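Local coordinates for amino acid ABC transporter, periplasmic amino acid-binding protein (PDB 4Z9N) that binds glutathione as the solute-binding protein of an ABC transporter and probably delivers it to the membrane permease for uptake, at residues C23-G28 / V63-L68; G31-N36 / F44-C49; K71-A76 / L85-T90. All coordinates share one frame; numbering follows the deposited sequence.

Interaction 1. Residues C23-G28 / V63-L68. With GSH (glutathione), chain U.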
loop_
_atom_site.group_PDB
_atom_site.type_symbol
_atom_site.label_atom_id
_atom_site.label_comp_id
_atom_site.label_asym_id
_atom_site.label_seq_id
_atom_site.Cartn_x
_atom_site.Cartn_y
_atom_site.Cartn_z
ATOM N N CYS D 23 15.003 -18.082 0.436
ATOM C CA CYS D 23 13.963 -17.354 1.190
ATOM C C CYS D 23 13.990 -17.556 2.701
ATOM O O CYS D 23 14.110 -18.688 3.188
ATOM C CB CYS D 23 12.583 -17.769 0.693
ATOM S SG CYS D 23 12.292 -17.401 -1.035
ATOM N N GLY D 24 13.854 -16.466 3.448
ATOM C CA GLY D 24 13.671 -16.584 4.882
ATOM C C GLY D 24 12.208 -16.826 5.235
ATOM O O GLY D 24 11.340 -16.016 4.884
ATOM N N VAL D 25 11.930 -17.929 5.932
ATOM C CA VAL D 25 10.557 -18.284 6.298
ATOM C C VAL D 25 10.469 -18.676 7.769
ATOM O O VAL D 25 11.469 -18.661 8.487
ATOM C CB VAL D 25 10.001 -19.414 5.400
ATOM C CG1 VAL D 25 9.969 -18.978 3.936
ATOM C CG2 VAL D 25 10.827 -20.684 5.539
ATOM N N ASN D 26 9.257 -19.024 8.199
ATOM C CA ASN D 26 8.988 -19.383 9.584
ATOM C C ASN D 26 9.677 -20.703 9.951
ATOM O O ASN D 26 10.005 -21.502 9.069
ATOM C CB ASN D 26 7.476 -19.484 9.807
ATOM C CG ASN D 26 7.091 -19.249 11.245
ATOM O OD1 ASN D 26 7.304 -20.123 12.098
ATOM N ND2 ASN D 26 6.495 -18.081 11.532
ATOM N N THR D 27 9.927 -20.936 11.239
ATOM C CA THR D 27 10.424 -22.256 11.638
ATOM C C THR D 27 9.304 -23.297 11.541
ATOM O O THR D 27 9.563 -24.491 11.376
ATOM C CB THR D 27 10.989 -22.262 13.061
ATOM O OG1 THR D 27 9.952 -21.902 13.975
ATOM C CG2 THR D 27 12.123 -21.272 13.174
ATOM N N GLY D 28 8.062 -22.852 11.666
ATOM C CA GLY D 28 6.939 -23.769 11.619
ATOM C C GLY D 28 5.645 -23.198 12.158
ATOM O O GLY D 28 5.394 -23.216 13.368
ATOM N N VAL D 63 13.668 -22.928 -5.361
ATOM C CA VAL D 63 13.730 -22.128 -4.150
ATOM C C VAL D 63 14.311 -22.983 -3.044
ATOM O O VAL D 63 14.082 -24.200 -3.019
ATOM C CB VAL D 63 12.339 -21.591 -3.773
ATOM C CG1 VAL D 63 11.349 -22.741 -3.658
ATOM C CG2 VAL D 63 12.394 -20.791 -2.471
ATOM N N LYS D 64 15.092 -22.360 -2.159
ATOM C CA LYS D 64 15.561 -23.013 -0.940
ATOM C C LYS D 64 15.090 -22.205 0.262
ATOM O O LYS D 64 15.068 -20.964 0.223
ATOM C CB LYS D 64 17.091 -23.171 -0.920
ATOM C CG LYS D 64 17.655 -24.011 -2.055
ATOM C CD LYS D 64 19.150 -24.264 -1.840
ATOM C CE LYS D 64 19.793 -24.915 -3.047
ATOM N NZ LYS D 64 21.192 -25.324 -2.753
ATOM N N PHE D 65 14.698 -22.906 1.322
ATOM C CA PHE D 65 14.089 -22.245 2.480
ATOM C C PHE D 65 14.992 -22.214 3.703
ATOM O O PHE D 65 15.561 -23.228 4.094
ATOM C CB PHE D 65 12.769 -22.929 2.834
ATOM C CG PHE D 65 11.738 -22.835 1.749
ATOM C CD1 PHE D 65 10.952 -21.702 1.619
ATOM C CD2 PHE D 65 11.578 -23.871 0.833
ATOM C CE1 PHE D 65 10.006 -21.609 0.601
ATOM C CE2 PHE D 65 10.639 -23.786 -0.175
ATOM C CZ PHE D 65 9.850 -22.652 -0.292
ATOM N N THR D 66 15.100 -21.031 4.305
ATOM C CA THR D 66 15.867 -20.822 5.529
ATOM C C THR D 66 14.909 -20.525 6.684
ATOM O O THR D 66 14.407 -19.411 6.790
ATOM C CB THR D 66 16.865 -19.654 5.356
ATOM O OG1 THR D 66 17.782 -19.961 4.291
ATOM C CG2 THR D 66 17.653 -19.369 6.660
ATOM N N PRO D 67 14.635 -21.527 7.540
ATOM C CA PRO D 67 13.769 -21.260 8.694
ATOM C C PRO D 67 14.446 -20.302 9.670
ATOM O O PRO D 67 15.632 -20.464 9.950
ATOM C CB PRO D 67 13.566 -22.639 9.319
ATOM C CG PRO D 67 14.786 -23.416 8.910
ATOM C CD PRO D 67 15.153 -22.907 7.531
ATOM N N LEU D 68 13.686 -19.317 10.151
ATOM C CA LEU D 68 14.181 -18.248 11.011
ATOM C C LEU D 68 13.239 -17.941 12.186
ATOM O O LEU D 68 12.050 -17.699 11.991
ATOM C CB LEU D 68 14.422 -16.973 10.179
ATOM C CG LEU D 68 15.346 -17.068 8.959
ATOM C CD1 LEU D 68 15.199 -15.906 7.986
ATOM C CD2 LEU D 68 16.779 -17.128 9.471
HETATM N N1 GSH U . 4.045 -10.131 13.185
HETATM C CA1 GSH U . 4.767 -10.070 14.457
HETATM C C1 GSH U . 6.131 -9.431 14.209
HETATM O O11 GSH U . 6.863 -9.146 15.197
HETATM O O12 GSH U . 6.533 -9.197 13.035
HETATM C CB1 GSH U . 4.994 -11.466 15.060
HETATM C CG1 GSH U . 5.810 -12.313 14.064
HETATM C CD1 GSH U . 6.252 -13.596 14.759
HETATM O OE1 GSH U . 7.401 -13.908 14.830
HETATM N N2 GSH U . 5.231 -14.443 15.326
HETATM C CA2 GSH U . 5.658 -15.651 16.008
HETATM C C2 GSH U . 6.375 -16.628 15.064
HETATM O O2 GSH U . 6.285 -16.589 13.879
HETATM C CB2 GSH U . 4.485 -16.282 16.765
HETATM S SG2 GSH U . 3.251 -17.003 15.648
HETATM N N3 GSH U . 7.240 -17.607 15.688
HETATM C CA3 GSH U . 7.954 -18.553 14.875
HETATM C C3 GSH U . 9.430 -18.512 15.269
HETATM O O31 GSH U . 10.191 -19.426 14.854
HETATM O O32 GSH U . 9.886 -17.569 15.986
#
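Cys23 and Phe65 are paired in parallel, as are Gly24 with Thr66 and Val25 with Pro67, and four backbone bonds tie 23-25 to 63-68. Cys23 is gripped twice: its N donates to Lys64 O at 2.9 Å and its O accepts from Thr66 N. Val25 repeats the pattern, its N donating to Thr66 O and its O taking Leu68 N at 2.8 Å, the last of these clearly bent (141°). Val25, followed outward, leaves the sheet on the Cys23 and Phe65 side. With chi1 at -61°, CG1 lies anti to the carbonyl carbon and comes up to the rim of the Phe65 ring, 3.7 Å from CD1 and near the ring plane. CG2, the other branch, rests 4.0 Å from Phe65 CB. On the reverse face Leu68 brings CD1 over Gly24, 3.5 Å from CA, a closeness that the missing side chain allows. Helix 44-57 packs on the Cys23 and Val25 side through Cys49.

Beyond the strands the chain turns to the ligand. Asn26 OD1 accepts from Gly28 N in an Asx turn, with the donor on a lone pair in the carbonyl plane; this fixes the amide rotation and presents ND2 to glutathione O2 at 2.8 Å. Thr27 OG1 donates to O31 of the glycyl carboxylate at 2.6 Å, while its CG2 rests against Leu68. The loop that leaves the central strand thus supplies neutral donors, an amide N-H and a hydroxyl, which suit a peptide carbonyl and a terminal carboxylate.

Interaction 2. Residues G31-N36 / F44-C49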
loop_
_atom_site.group_PDB
_atom_site.type_symbol
_atom_site.label_atom_id
_atom_site.label_comp_id
_atom_site.label_asym_id
_atom_site.label_seq_id
_atom_site.Cartn_x
_atom_site.Cartn_y
_atom_site.Cartn_z
ATOM N N GLY D 31 -0.312 -23.188 8.099
ATOM C CA GLY D 31 -1.063 -22.285 7.244
ATOM C C GLY D 31 -0.170 -21.261 6.585
ATOM O O GLY D 31 -0.441 -20.809 5.481
ATOM N N PHE D 32 0.922 -20.910 7.254
ATOM C CA PHE D 32 1.794 -19.879 6.729
ATOM C C PHE D 32 3.131 -20.411 6.228
ATOM O O PHE D 32 3.545 -20.070 5.127
ATOM C CB PHE D 32 1.979 -18.798 7.788
ATOM C CG PHE D 32 0.852 -17.829 7.787
ATOM C CD1 PHE D 32 -0.343 -18.141 8.421
ATOM C CD2 PHE D 32 0.931 -16.665 7.044
ATOM C CE1 PHE D 32 -1.412 -17.257 8.382
ATOM C CE2 PHE D 32 -0.139 -15.779 6.991
ATOM C CZ PHE D 32 -1.314 -16.084 7.660
ATOM N N ALA D 33 3.803 -21.238 7.021
ATOM C CA ALA D 33 5.053 -21.847 6.571
ATOM C C ALA D 33 5.418 -22.989 7.485
ATOM O O ALA D 33 5.733 -22.785 8.660
ATOM C CB ALA D 33 6.182 -20.833 6.530
ATOM N N SER D 34 5.367 -24.191 6.934
ATOM C CA SER D 34 5.585 -25.394 7.713
ATOM C C SER D 34 6.195 -26.480 6.842
ATOM O O SER D 34 5.734 -26.707 5.725
ATOM C CB SER D 34 4.268 -25.868 8.322
ATOM O OG SER D 34 4.493 -26.879 9.283
ATOM N N PRO D 35 7.244 -27.149 7.351
ATOM C CA PRO D 35 7.865 -28.267 6.635
ATOM C C PRO D 35 7.270 -29.599 7.047
ATOM O O PRO D 35 6.915 -29.764 8.212
ATOM C CB PRO D 35 9.330 -28.175 7.066
ATOM C CG PRO D 35 9.243 -27.668 8.482
ATOM C CD PRO D 35 7.995 -26.803 8.573
ATOM N N ASN D 36 7.170 -30.542 6.115
ATOM C CA ASN D 36 6.745 -31.893 6.473
ATOM C C ASN D 36 7.939 -32.673 7.022
ATOM O O ASN D 36 8.998 -32.098 7.275
ATOM C CB ASN D 36 6.116 -32.617 5.271
ATOM C CG ASN D 36 7.107 -32.882 4.136
ATOM O OD1 ASN D 36 8.324 -32.732 4.287
ATOM N ND2 ASN D 36 6.576 -33.297 2.989
ATOM N N PHE D 44 1.006 -20.210 3.195
ATOM C CA PHE D 44 0.648 -18.954 2.526
ATOM C C PHE D 44 1.899 -18.142 2.166
ATOM O O PHE D 44 2.064 -17.721 1.015
ATOM C CB PHE D 44 -0.288 -18.137 3.432
ATOM C CG PHE D 44 -0.771 -16.834 2.834
ATOM C CD1 PHE D 44 -1.925 -16.790 2.063
ATOM C CD2 PHE D 44 -0.091 -15.643 3.087
ATOM C CE1 PHE D 44 -2.384 -15.585 1.526
ATOM C CE2 PHE D 44 -0.555 -14.425 2.556
ATOM C CZ PHE D 44 -1.702 -14.407 1.776
ATOM N N ASP D 45 2.782 -17.931 3.145
ATOM C CA ASP D 45 4.029 -17.220 2.869
ATOM C C ASP D 45 4.949 -18.077 1.996
ATOM O O ASP D 45 5.652 -17.551 1.143
ATOM C CB ASP D 45 4.746 -16.824 4.164
ATOM C CG ASP D 45 4.149 -15.584 4.809
ATOM O OD1 ASP D 45 3.439 -14.839 4.099
ATOM O OD2 ASP D 45 4.399 -15.356 6.024
ATOM N N VAL D 46 4.952 -19.392 2.209
ATOM C CA VAL D 46 5.727 -20.274 1.337
ATOM C C VAL D 46 5.318 -20.103 -0.130
ATOM O O VAL D 46 6.175 -19.993 -1.017
ATOM C CB VAL D 46 5.594 -21.742 1.773
ATOM C CG1 VAL D 46 6.013 -22.687 0.641
ATOM C CG2 VAL D 46 6.449 -21.983 3.032
ATOM N N ASP D 47 4.012 -20.070 -0.396
ATOM C CA ASP D 47 3.561 -19.940 -1.781
ATOM C C ASP D 47 3.984 -18.588 -2.374
ATOM O O ASP D 47 4.231 -18.479 -3.578
ATOM C CB ASP D 47 2.036 -20.102 -1.908
ATOM C CG ASP D 47 1.590 -21.561 -1.897
ATOM O OD1 ASP D 47 0.377 -21.798 -1.711
ATOM O OD2 ASP D 47 2.446 -22.467 -2.042
ATOM N N TYR D 48 4.057 -17.558 -1.537
ATOM C CA TYR D 48 4.525 -16.252 -2.005
ATOM C C TYR D 48 5.981 -16.359 -2.461
ATOM O O TYR D 48 6.365 -15.781 -3.475
ATOM C CB TYR D 48 4.374 -15.182 -0.911
ATOM C CG TYR D 48 3.266 -14.197 -1.230
ATOM C CD1 TYR D 48 1.931 -14.511 -0.969
ATOM C CD2 TYR D 48 3.546 -12.980 -1.839
ATOM C CE1 TYR D 48 0.915 -13.632 -1.288
ATOM C CE2 TYR D 48 2.520 -12.093 -2.178
ATOM C CZ TYR D 48 1.214 -12.432 -1.893
ATOM O OH TYR D 48 0.201 -11.548 -2.207
ATOM N N CYS D 49 6.789 -17.092 -1.701
ATOM C CA CYS D 49 8.169 -17.375 -2.108
ATOM C C CYS D 49 8.213 -18.093 -3.439
ATOM O O CYS D 49 9.008 -17.759 -4.323
ATOM C CB CYS D 49 8.884 -18.237 -1.077
ATOM S SG CYS D 49 9.067 -17.481 0.527
#
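Phe32 and Phe44 leave their backbones by different routes yet end up side by side, pointing the same way. Phe44 has CG anti to its own N (chi1 -178°), whereas Phe32 has CG anti to the carbonyl carbon (chi1 -83°). The rings are inclined by 57° with centroids 5.7 Å apart, neither stacked nor edge-on, and they touch where Phe32 CE2 meets Phe44 CD2 at 3.9 Å. Phe44 CB, nearer the backbone, sits over one face of the Phe32 ring. Asp45 reaches the same ring at its edge, OD2 lying 3.8 Å from CD2 near the ring plane. That carboxylate has stronger partners: OD2 accepts from Asn88 N and OD1 from Asn107 ND2, so it links the helix start to two other parts of the chain. Ile300 touches both rings, and helix 292-299 packs on Phe44.

Backbone bonds hold the first turn of the helix against the loop. Phe44 N donates to Gly31 O at 2.8 Å. Phe32 O then receives two weak bonds, from Asp45 N at 3.0 Å and from Val46 N at 3.3 Å. Farther along, Ala33 CB meets Val46 CG2 at 3.7 Å, and this methyl pair continues the apolar seam.

Phe32 and Ala33 form a classic beta bulge. The carbonyls of Gly31 and Phe32, at this bulge, thus take up N-H groups of the opening turn of helix 44-57, within a solute-binding domain of the periplasmic binding protein clan.

Interaction 3. Residues K71-A76 / L85-T90. With GSH (glutathione), chain U.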
loop_
_atom_site.group_PDB
_atom_site.type_symbol
_atom_site.label_atom_id
_atom_site.label_comp_id
_atom_site.label_asym_id
_atom_site.label_seq_id
_atom_site.Cartn_x
_atom_site.Cartn_y
_atom_site.Cartn_z
ATOM N N LYS D 71 13.898 -13.727 16.309
ATOM C CA LYS D 71 15.086 -12.949 16.636
ATOM C C LYS D 71 16.192 -12.960 15.574
ATOM O O LYS D 71 17.031 -12.069 15.549
ATOM C CB LYS D 71 15.655 -13.438 17.958
ATOM C CG LYS D 71 14.896 -12.924 19.157
ATOM C CD LYS D 71 15.589 -13.331 20.443
ATOM C CE LYS D 71 15.416 -12.255 21.502
ATOM N NZ LYS D 71 16.248 -12.540 22.702
ATOM N N GLU D 72 16.208 -13.952 14.696
ATOM C CA GLU D 72 17.299 -14.031 13.734
ATOM C C GLU D 72 16.859 -13.612 12.329
ATOM O O GLU D 72 17.682 -13.505 11.424
ATOM C CB GLU D 72 17.874 -15.447 13.715
ATOM C CG GLU D 72 16.885 -16.482 13.260
ATOM C CD GLU D 72 17.261 -17.896 13.686
ATOM O OE1 GLU D 72 18.393 -18.112 14.165
ATOM O OE2 GLU D 72 16.414 -18.795 13.534
ATOM N N ARG D 73 15.568 -13.356 12.148
ATOM C CA ARG D 73 15.036 -13.131 10.798
ATOM C C ARG D 73 15.614 -11.888 10.105
ATOM O O ARG D 73 15.904 -11.920 8.905
ATOM C CB ARG D 73 13.504 -13.038 10.838
ATOM C CG ARG D 73 12.962 -12.006 11.847
ATOM C CD ARG D 73 11.431 -11.984 11.911
ATOM N NE ARG D 73 10.988 -11.399 13.182
ATOM C CZ ARG D 73 9.790 -10.862 13.411
ATOM N NH1 ARG D 73 8.878 -10.779 12.443
ATOM N NH2 ARG D 73 9.511 -10.386 14.619
ATOM N N PHE D 74 15.790 -10.786 10.832
ATOM C CA PHE D 74 16.261 -9.577 10.148
ATOM C C PHE D 74 17.762 -9.688 9.815
ATOM O O PHE D 74 18.196 -9.244 8.751
ATOM C CB PHE D 74 15.955 -8.328 10.988
ATOM C CG PHE D 74 14.494 -8.148 11.255
ATOM C CD1 PHE D 74 13.614 -7.908 10.207
ATOM C CD2 PHE D 74 13.991 -8.301 12.545
ATOM C CE1 PHE D 74 12.249 -7.767 10.433
ATOM C CE2 PHE D 74 12.636 -8.164 12.797
ATOM C CZ PHE D 74 11.752 -7.900 11.740
ATOM N N THR D 75 18.529 -10.293 10.721
ATOM C CA THR D 75 19.966 -10.461 10.528
ATOM C C THR D 75 20.236 -11.288 9.271
ATOM O O THR D 75 21.117 -10.962 8.474
ATOM C CB THR D 75 20.626 -11.143 11.741
ATOM O OG1 THR D 75 20.335 -10.390 12.925
ATOM C CG2 THR D 75 22.133 -11.224 11.552
ATOM N N ALA D 76 19.446 -12.345 9.102
ATOM C CA ALA D 76 19.578 -13.247 7.960
ATOM C C ALA D 76 19.385 -12.494 6.644
ATOM O O ALA D 76 20.051 -12.786 5.660
ATOM C CB ALA D 76 18.574 -14.395 8.061
ATOM N N LEU D 85 12.559 -11.973 2.749
ATOM C CA LEU D 85 11.966 -12.468 3.981
ATOM C C LEU D 85 10.458 -12.383 3.871
ATOM O O LEU D 85 9.906 -11.294 3.763
ATOM C CB LEU D 85 12.456 -11.661 5.187
ATOM C CG LEU D 85 11.858 -12.028 6.542
ATOM C CD1 LEU D 85 12.373 -13.406 7.023
ATOM C CD2 LEU D 85 12.210 -10.941 7.581
ATOM N N ILE D 86 9.799 -13.533 3.858
ATOM C CA ILE D 86 8.349 -13.580 3.755
ATOM C C ILE D 86 7.907 -14.467 4.896
ATOM O O ILE D 86 7.928 -15.678 4.783
ATOM C CB ILE D 86 7.890 -14.093 2.396
ATOM C CG1 ILE D 86 8.526 -13.244 1.299
ATOM C CG2 ILE D 86 6.354 -13.986 2.289
ATOM C CD1 ILE D 86 8.180 -13.667 -0.120
ATOM N N ARG D 87 7.554 -13.851 6.017
ATOM C CA ARG D 87 7.464 -14.598 7.262
ATOM C C ARG D 87 6.664 -13.829 8.303
ATOM O O ARG D 87 7.204 -13.463 9.344
ATOM C CB ARG D 87 8.887 -14.909 7.775
ATOM C CG ARG D 87 8.979 -15.734 9.071
ATOM C CD ARG D 87 10.134 -15.246 9.922
ATOM N NE ARG D 87 10.125 -15.790 11.284
ATOM C CZ ARG D 87 9.337 -15.334 12.257
ATOM N NH1 ARG D 87 8.459 -14.368 12.006
ATOM N NH2 ARG D 87 9.404 -15.871 13.473
ATOM N N ASN D 88 5.377 -13.611 8.019
ATOM C CA ASN D 88 4.435 -13.000 8.972
ATOM C C ASN D 88 5.097 -11.882 9.778
ATOM O O ASN D 88 4.942 -11.799 10.990
ATOM C CB ASN D 88 3.796 -14.077 9.924
ATOM C CG ASN D 88 4.824 -15.003 10.629
ATOM O OD1 ASN D 88 5.543 -15.785 9.989
ATOM N ND2 ASN D 88 4.836 -14.959 11.969
ATOM N N THR D 89 5.814 -11.017 9.063
ATOM C CA THR D 89 6.651 -9.982 9.655
ATOM C C THR D 89 6.040 -8.599 9.446
ATOM O O THR D 89 5.857 -8.137 8.316
ATOM C CB THR D 89 8.068 -10.027 9.062
ATOM O OG1 THR D 89 8.773 -11.194 9.533
ATOM C CG2 THR D 89 8.829 -8.769 9.405
ATOM N N THR D 90 5.718 -7.936 10.549
ATOM C CA THR D 90 4.980 -6.680 10.479
ATOM C C THR D 90 5.833 -5.516 9.957
ATOM O O THR D 90 6.951 -5.291 10.409
ATOM C CB THR D 90 4.405 -6.333 11.865
ATOM O OG1 THR D 90 3.510 -7.375 12.273
ATOM C CG2 THR D 90 3.661 -4.996 11.823
HETATM N N1 GSH U . 4.045 -10.131 13.185
HETATM C CA1 GSH U . 4.767 -10.070 14.457
HETATM C C1 GSH U . 6.131 -9.431 14.209
HETATM O O11 GSH U . 6.863 -9.146 15.197
HETATM O O12 GSH U . 6.533 -9.197 13.035
HETATM C CB1 GSH U . 4.994 -11.466 15.060
HETATM C CG1 GSH U . 5.810 -12.313 14.064
HETATM C CD1 GSH U . 6.252 -13.596 14.759
HETATM O OE1 GSH U . 7.401 -13.908 14.830
HETATM N N2 GSH U . 5.231 -14.443 15.326
HETATM C CA2 GSH U . 5.658 -15.651 16.008
HETATM C C2 GSH U . 6.375 -16.628 15.064
HETATM O O2 GSH U . 6.285 -16.589 13.879
HETATM C CB2 GSH U . 4.485 -16.282 16.765
HETATM S SG2 GSH U . 3.251 -17.003 15.648
HETATM N N3 GSH U . 7.240 -17.607 15.688
HETATM C CA3 GSH U . 7.954 -18.553 14.875
HETATM C C3 GSH U . 9.430 -18.512 15.269
HETATM O O31 GSH U . 10.191 -19.426 14.854
HETATM O O32 GSH U . 9.886 -17.569 15.986
#
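Arg73 and Thr89 meet through one bond, NH1 to OG1 at 2.9 Å, with the hydroxyl in the guanidinium plane. The same NH1 donates to glutathione O12 and NH2 to O11, the latter almost perfectly straight (179°), so two parallel prongs hold the glutamyl alpha-carboxylate. Thr90 N adds a third donor to this carboxylate, on O12 at 2.9 Å. Arg87 crosses Arg73 at about a right angle, Arg73 CD lying over one face of its guanidinium, and forks both NH1 and NH2 onto OE1, each at 3.1 Å. Asn88 ND2 reaches O2, while Asn88 O and Thr90 OG1 accept from the ligand amino group N1.

The second shell sets these groups. Thr89 OG1 donates to Arg87 O and so accepts from Arg73. Arg73 NE is held by Ala70 O, and Arg87 NE by Leu68 O. The Phe74 edge atom CZ lies over one guanidinium face of Arg73, on the side away from OE1, and CE1 packs on Thr89 CG2 at 3.7 Å.

Acceptors for the amino group beside a charged clamp for the carboxylate are consistent with recognition of a free alpha-amino acid end, with Arg73 on the carboxylate and Arg87 on the carbonyl OE1.

Overall arrangement
Interactions 1 and 3 both touch glutathione from neighbouring parts of the domain: 1 holds the glycyl carboxylate, 3 the glutamyl end, and both meet at the cysteinyl carbonyl O2. They are joined directly, Leu68 O accepting from Arg87 NE and Asn26 ND2 bonding Asn88 OD1. Interaction 2 is buried packing of rings and methyls with backbone bonds to the helix start, nested in the chain between the segments of interaction 1. Its helix, 44-57, packs on both the sheet and the pocket loop and so joins interaction 2 to the other two. Interaction 3 is likewise buried, whereas interaction 1 is only partly so, Lys64 and Pro67 being exposed.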